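Local coordinates for protein TqaA (Penicillium aethiopicum, PDB 5EGF) that probably closes a nonribosomal peptide into a macrocycle, acting as the terminal condensation-like domain of a fungal synthetase that binds the phosphopantetheine arm, at residues G307-G312 / S385-H390; V432-E437 / V445-N450. The protein carries 2 engineered substitutions. All blocks are in the same frame, centred on the assembly; numbering follows the deposited sequence.

In the fold
From the N terminus, strand 303-310 is the first of the paired strands to be reached; the chain then turns back through strand 329-336 and two helices before strand 386-390 arrives beside 303-310, and contact 1 closes a long loop of 72 residues. The chain next leaves for the other large sheet, where it supplies strand 417-425, and returns to form the hairpin of contact 2, whose two segments are separated by seven residues. The contacts follow in series, neither nested nor crossed. Strand 386-390 joins them, since its backbone also bonds to 432-438, so this six-stranded mixed sheet is built from both distant and neighbouring parts of the chain.

Contact 1. Residues G307-G312 / S385-H390; sequences GHTVNG and SLIVQH. With C8E ((hydroxyethyloxy)tri(ethyloxy)octane), chain B; EDO (1,2-ethanediol), chain Y.
Thr309 and Gly307 give up the most surface here, and between them they illustrate how two parallel strands are joined by an alternating backbone ladder. Gly307 uses both its polar atoms on 385-390. Its N donates to Leu386 O at 2.8 Å, in a markedly bent bond. Its carbonyl O receives Val388 N at 3.1 Å along an almost straight N-H, although the donor stands well above the carbonyl plane. The next rung runs from Thr309 N to Val388 O, again 3.1 Å. The same Val388 O lies 3.3 Å from His308 CA, so this oxygen is approached by an N-H and a C-H together. Where the ladder ends, side chains take over. With chi1 at -56°, Thr309 OG1 sits beside its own backbone N and reaches strand 386-390, where it meets Ile387 CG2. The aliphatic part of Gln389, extended, passes slantwise across the threonine, its CG 3.7 Å from Thr309 CB. At the other end an ethanediol accepts a bond from Ser385 N. His308 turns its ring away toward Lys288, which bonds its ND1. Just beyond this ladder comes Asn311, which binds 4'-phosphopantetheine in another structure of this protein; the arm is absent here. The pairing lies within the mixed six-stranded sheet of the C-terminal lobe of a condensation-type, chloramphenicol acetyltransferase-like fold.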
loop_
_atom_site.group_PDB
_atom_site.type_symbol
_atom_site.label_atom_id
_atom_site.label_comp_id
_atom_site.label_asym_id
_atom_site.label_seq_id
_atom_site.Cartn_x
_atom_site.Cartn_y
_atom_site.Cartn_z
ATOM N N GLY C 307 11.111 -34.296 10.595
ATOM C CA GLY C 307 9.875 -35.051 10.576
ATOM C C GLY C 307 9.674 -35.772 9.262
ATOM O O GLY C 307 10.150 -35.338 8.228
ATOM N N HIS C 308 8.977 -36.896 9.303
ATOM C CA HIS C 308 8.484 -37.495 8.079
ATOM C C HIS C 308 7.215 -38.295 8.388
ATOM O O HIS C 308 6.997 -38.746 9.512
ATOM C CB HIS C 308 9.536 -38.339 7.347
ATOM C CG HIS C 308 9.783 -39.680 7.978
ATOM N ND1 HIS C 308 10.114 -40.805 7.248
ATOM C CD2 HIS C 308 9.742 -40.072 9.276
ATOM C CE1 HIS C 308 10.264 -41.829 8.068
ATOM N NE2 HIS C 308 10.050 -41.411 9.305
ATOM N N THR C 309 6.372 -38.431 7.377
ATOM C CA THR C 309 5.120 -39.124 7.512
ATOM C C THR C 309 5.322 -40.623 7.288
ATOM O O THR C 309 6.100 -41.049 6.419
ATOM C CB THR C 309 4.094 -38.607 6.487
ATOM O OG1 THR C 309 3.941 -37.181 6.628
ATOM C CG2 THR C 309 2.738 -39.347 6.670
ATOM N N VAL C 310 4.623 -41.425 8.083
ATOM C CA VAL C 310 4.590 -42.866 7.863
ATOM C C VAL C 310 3.114 -43.253 7.836
ATOM O O VAL C 310 2.248 -42.464 8.283
ATOM C CB VAL C 310 5.365 -43.605 8.966
ATOM C CG1 VAL C 310 6.848 -43.194 8.940
ATOM C CG2 VAL C 310 4.717 -43.330 10.332
ATOM N N ASN C 311 2.805 -44.434 7.301
ATOM C CA ASN C 311 1.397 -44.753 7.075
ATOM C C ASN C 311 0.697 -45.387 8.273
ATOM O O ASN C 311 -0.525 -45.460 8.299
ATOM C CB ASN C 311 1.209 -45.586 5.816
ATOM C CG ASN C 311 1.897 -46.908 5.898
ATOM O OD1 ASN C 311 2.239 -47.500 4.881
ATOM N ND2 ASN C 311 2.120 -47.387 7.117
ATOM N N GLY C 312 1.484 -45.826 9.260
ATOM C CA GLY C 312 0.969 -46.387 10.500
ATOM C C GLY C 312 0.159 -47.666 10.326
ATOM O O GLY C 312 -0.725 -47.945 11.141
ATOM N N SER C 385 9.150 -29.281 12.735
ATOM C CA SER C 385 9.177 -28.028 12.007
ATOM C C SER C 385 9.364 -28.236 10.498
ATOM O O SER C 385 9.009 -27.361 9.706
ATOM C CB SER C 385 10.240 -27.094 12.586
ATOM O OG SER C 385 11.548 -27.573 12.324
ATOM N N LEU C 386 9.922 -29.388 10.121
ATOM C CA LEU C 386 10.001 -29.816 8.730
ATOM C C LEU C 386 9.450 -31.240 8.596
ATOM O O LEU C 386 9.934 -32.170 9.269
ATOM C CB LEU C 386 11.439 -29.770 8.229
ATOM C CG LEU C 386 11.721 -30.179 6.775
ATOM C CD1 LEU C 386 11.020 -29.224 5.811
ATOM C CD2 LEU C 386 13.230 -30.236 6.482
ATOM N N ILE C 387 8.443 -31.411 7.734
ATOM C CA ILE C 387 7.840 -32.728 7.513
ATOM C C ILE C 387 7.901 -33.150 6.052
ATOM O O ILE C 387 7.264 -32.540 5.201
ATOM C CB ILE C 387 6.351 -32.786 8.002
ATOM C CG1 ILE C 387 6.234 -32.346 9.454
ATOM C CG2 ILE C 387 5.745 -34.173 7.823
ATOM C CD1 ILE C 387 4.827 -32.549 10.055
ATOM N N VAL C 388 8.638 -34.223 5.780
ATOM C CA VAL C 388 8.718 -34.810 4.448
ATOM C C VAL C 388 7.695 -35.917 4.233
ATOM O O VAL C 388 7.687 -36.913 4.956
ATOM C CB VAL C 388 10.095 -35.427 4.209
ATOM C CG1 VAL C 388 10.158 -36.055 2.822
ATOM C CG2 VAL C 388 11.182 -34.369 4.372
ATOM N N GLN C 389 6.846 -35.768 3.223
ATOM C CA GLN C 389 5.882 -36.817 2.908
ATOM C C GLN C 389 5.968 -37.270 1.452
ATOM O O GLN C 389 5.608 -36.533 0.554
ATOM C CB GLN C 389 4.462 -36.350 3.245
ATOM C CG GLN C 389 3.356 -37.411 3.064
ATOM C CD GLN C 389 1.999 -36.933 3.550
ATOM O OE1 GLN C 389 0.994 -37.078 2.857
ATOM N NE2 GLN C 389 1.967 -36.342 4.731
ATOM N N HIS C 390 6.468 -38.480 1.220
ATOM C CA HIS C 390 6.438 -39.060 -0.121
ATOM C C HIS C 390 5.103 -39.763 -0.420
ATOM O O HIS C 390 4.714 -40.694 0.291
ATOM C CB HIS C 390 7.565 -40.067 -0.311
ATOM C CG HIS C 390 7.572 -40.680 -1.674
ATOM N ND1 HIS C 390 7.991 -39.994 -2.794
ATOM C CD2 HIS C 390 7.166 -41.896 -2.107
ATOM C CE1 HIS C 390 7.862 -40.767 -3.858
ATOM N NE2 HIS C 390 7.366 -41.927 -3.469
HETATM C C1 C8E B . 20.254 -15.305 14.215
HETATM C C2 C8E B . 20.293 -16.547 13.335
HETATM C C3 C8E B . 19.269 -17.578 13.767
HETATM C C4 C8E B . 19.999 -18.861 14.111
HETATM C C5 C8E B . 19.837 -19.841 12.965
HETATM C C6 C8E B . 18.432 -20.402 12.999
HETATM C C7 C8E B . 18.220 -21.371 11.853
HETATM C C8 C8E B . 17.137 -22.346 12.274
HETATM O O9 C8E B . 17.508 -23.680 12.010
HETATM C C10 C8E B . 16.701 -24.206 10.973
HETATM C C11 C8E B . 15.933 -25.454 11.388
HETATM O O12 C8E B . 14.552 -25.237 11.138
HETATM C C13 C8E B . 14.038 -25.915 10.013
HETATM C C14 C8E B . 12.631 -25.411 9.669
HETATM O O15 C8E B . 12.633 -24.010 9.465
HETATM C C16 C8E B . 11.894 -23.534 8.355
HETATM C C17 C8E B . 12.021 -22.011 8.297
HETATM O O18 C8E B . 12.832 -21.560 7.233
HETATM C C19 C8E B . 13.011 -20.163 7.351
HETATM C C20 C8E B . 14.459 -19.655 7.266
HETATM O O21 C8E B . 15.422 -20.684 7.198
HETATM C C1 EDO Y . 12.199 -31.150 12.054
HETATM O O1 EDO Y . 11.505 -30.633 13.189
HETATM C C2 EDO Y . 13.200 -30.114 11.535
HETATM O O2 EDO Y . 14.135 -29.766 12.565
#

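Contact 2. Residues V432-E437 / V445-N450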
loop_
_atom_site.group_PDB
_atom_site.type_symbol
_atom_site.label_atom_id
_atom_site.label_comp_id
_atom_site.label_asym_id
_atom_site.label_seq_id
_atom_site.Cartn_x
_atom_site.Cartn_y
_atom_site.Cartn_z
ATOM N N VAL C 432 6.912 -26.599 7.880
ATOM C CA VAL C 432 7.086 -26.640 6.439
ATOM C C VAL C 432 6.864 -28.081 5.992
ATOM O O VAL C 432 7.476 -29.012 6.566
ATOM C CB VAL C 432 8.538 -26.251 6.056
ATOM C CG1 VAL C 432 8.784 -26.474 4.569
ATOM C CG2 VAL C 432 8.851 -24.828 6.488
ATOM N N TRP C 433 6.012 -28.267 4.983
ATOM C CA TRP C 433 5.805 -29.587 4.395
ATOM C C TRP C 433 6.546 -29.659 3.073
ATOM O O TRP C 433 6.597 -28.668 2.315
ATOM C CB TRP C 433 4.318 -29.857 4.139
ATOM C CG TRP C 433 3.451 -29.861 5.403
ATOM C CD1 TRP C 433 2.972 -28.772 6.079
ATOM C CD2 TRP C 433 2.994 -31.009 6.124
ATOM N NE1 TRP C 433 2.246 -29.170 7.174
ATOM C CE2 TRP C 433 2.257 -30.544 7.232
ATOM C CE3 TRP C 433 3.176 -32.392 5.962
ATOM C CZ2 TRP C 433 1.669 -31.418 8.166
ATOM C CZ3 TRP C 433 2.591 -33.252 6.883
ATOM C CH2 TRP C 433 1.836 -32.755 7.966
ATOM N N ILE C 434 7.112 -30.832 2.804
ATOM C CA ILE C 434 7.647 -31.165 1.492
ATOM C C ILE C 434 6.971 -32.444 1.017
ATOM O O ILE C 434 7.153 -33.502 1.622
ATOM C CB ILE C 434 9.153 -31.408 1.535
ATOM C CG1 ILE C 434 9.867 -30.167 2.061
ATOM C CG2 ILE C 434 9.677 -31.800 0.164
ATOM C CD1 ILE C 434 11.400 -30.349 2.263
ATOM N N PHE C 435 6.190 -32.350 -0.062
ATOM C CA PHE C 435 5.516 -33.512 -0.626
ATOM C C PHE C 435 6.148 -33.851 -1.940
ATOM O O PHE C 435 6.290 -32.988 -2.790
ATOM C CB PHE C 435 4.038 -33.231 -0.909
ATOM C CG PHE C 435 3.237 -32.874 0.299
ATOM C CD1 PHE C 435 2.679 -33.857 1.097
ATOM C CD2 PHE C 435 3.016 -31.543 0.622
ATOM C CE1 PHE C 435 1.919 -33.508 2.219
ATOM C CE2 PHE C 435 2.290 -31.195 1.730
ATOM C CZ PHE C 435 1.726 -32.168 2.526
ATOM N N THR C 436 6.482 -35.115 -2.139
ATOM C CA THR C 436 6.924 -35.579 -3.441
ATOM C C THR C 436 5.811 -36.410 -4.073
ATOM O O THR C 436 5.086 -37.120 -3.378
ATOM C CB THR C 436 8.225 -36.364 -3.309
ATOM O OG1 THR C 436 8.156 -37.174 -2.139
ATOM C CG2 THR C 436 9.392 -35.407 -3.119
ATOM N N GLU C 437 5.637 -36.278 -5.384
ATOM C CA GLU C 437 4.519 -36.918 -6.063
ATOM C C GLU C 437 4.993 -37.568 -7.338
ATOM O O GLU C 437 5.307 -36.871 -8.298
ATOM C CB GLU C 437 3.440 -35.875 -6.377
ATOM C CG GLU C 437 2.037 -36.385 -6.378
ATOM C CD GLU C 437 1.023 -35.250 -6.458
ATOM O OE1 GLU C 437 0.869 -34.643 -7.552
ATOM O OE2 GLU C 437 0.385 -34.960 -5.414
ATOM N N VAL C 445 8.022 -32.244 -6.788
ATOM C CA VAL C 445 8.365 -31.762 -5.453
ATOM C C VAL C 445 7.457 -30.581 -5.060
ATOM O O VAL C 445 7.439 -29.551 -5.733
ATOM C CB VAL C 445 9.846 -31.352 -5.335
ATOM C CG1 VAL C 445 10.139 -30.804 -3.938
ATOM C CG2 VAL C 445 10.754 -32.528 -5.664
ATOM N N GLN C 446 6.714 -30.745 -3.966
ATOM C CA GLN C 446 5.726 -29.773 -3.538
ATOM C C GLN C 446 6.061 -29.245 -2.169
ATOM O O GLN C 446 6.104 -30.014 -1.211
ATOM C CB GLN C 446 4.339 -30.424 -3.476
ATOM C CG GLN C 446 3.851 -30.902 -4.823
ATOM C CD GLN C 446 2.576 -31.718 -4.736
ATOM O OE1 GLN C 446 2.139 -32.296 -5.730
ATOM N NE2 GLN C 446 1.965 -31.763 -3.557
ATOM N N VAL C 447 6.273 -27.939 -2.061
ATOM C CA VAL C 447 6.448 -27.325 -0.760
ATOM C C VAL C 447 5.207 -26.545 -0.333
ATOM O O VAL C 447 4.713 -25.685 -1.086
ATOM C CB VAL C 447 7.616 -26.363 -0.745
ATOM C CG1 VAL C 447 7.623 -25.588 0.557
ATOM C CG2 VAL C 447 8.921 -27.107 -0.954
ATOM N N CYS C 448 4.713 -26.828 0.875
ATOM C CA CYS C 448 3.605 -26.057 1.423
ATOM C C CYS C 448 3.947 -25.457 2.806
ATOM O O CYS C 448 4.475 -26.159 3.709
ATOM C CB CYS C 448 2.317 -26.892 1.461
ATOM S SG CYS C 448 0.941 -26.043 2.251
ATOM N N ALA C 449 3.677 -24.157 2.962
ATOM C CA ALA C 449 4.082 -23.462 4.171
ATOM C C ALA C 449 3.553 -22.052 4.191
ATOM O O ALA C 449 3.411 -21.412 3.150
ATOM C CB ALA C 449 5.620 -23.448 4.308
ATOM N N ASN C 450 3.275 -21.556 5.386
ATOM C CA ASN C 450 2.736 -20.219 5.486
ATOM C C ASN C 450 3.768 -19.247 4.961
ATOM O O ASN C 450 4.946 -19.421 5.204
ATOM C CB ASN C 450 2.347 -19.874 6.932
ATOM C CG ASN C 450 1.501 -18.595 7.014
ATOM O OD1 ASN C 450 2.035 -17.487 7.061
ATOM N ND2 ASN C 450 0.181 -18.753 7.019
#
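Phe435 faces Gln446 across the hairpin, and the path of its side chain is a compact lesson in how an antiparallel pair buries an aromatic ring. CB starts beside its cross-strand partner, 3.8 Å from Gln446 CB. Because CG lies opposite the carbonyl carbon and next to the backbone N (chi1 -61°), the ring leans back along its strand toward the Trp433-Cys448 pair. CD1 packs on Gln389 of strand 386-390. On the other side CD2 comes 3.9 Å from Gln446 O, obliquely, and CE2 then brings its edge to Cys448 CB at 4.3 Å. At the tip, CZ touches Trp433 CE3 at 3.7 Å, a contact within the strand itself. Beneath these rings the backbones exchange two bonds at Phe435-Gln446 and two at Trp433-Cys448, and Cys448 O also lies in the plane of the indole at its edge. On the reverse face Ile434 CG2 packs on Val445 CG1 at 4.2 Å and Val432 CG1 on Val447 CG1 at 4.3 Å, with helix 456-475 covering the valines. Toward the turn, the extended chain of Gln446 carries its amide to the Glu437 carboxylate, the two planes nearly perpendicular. The ladder takes up N and O of those four residues, while Val432, Ile434 and Thr436 bond to strand 386-390; the hairpin is thus apolar along most of its length, with a polar end at Glu437 and Gln446.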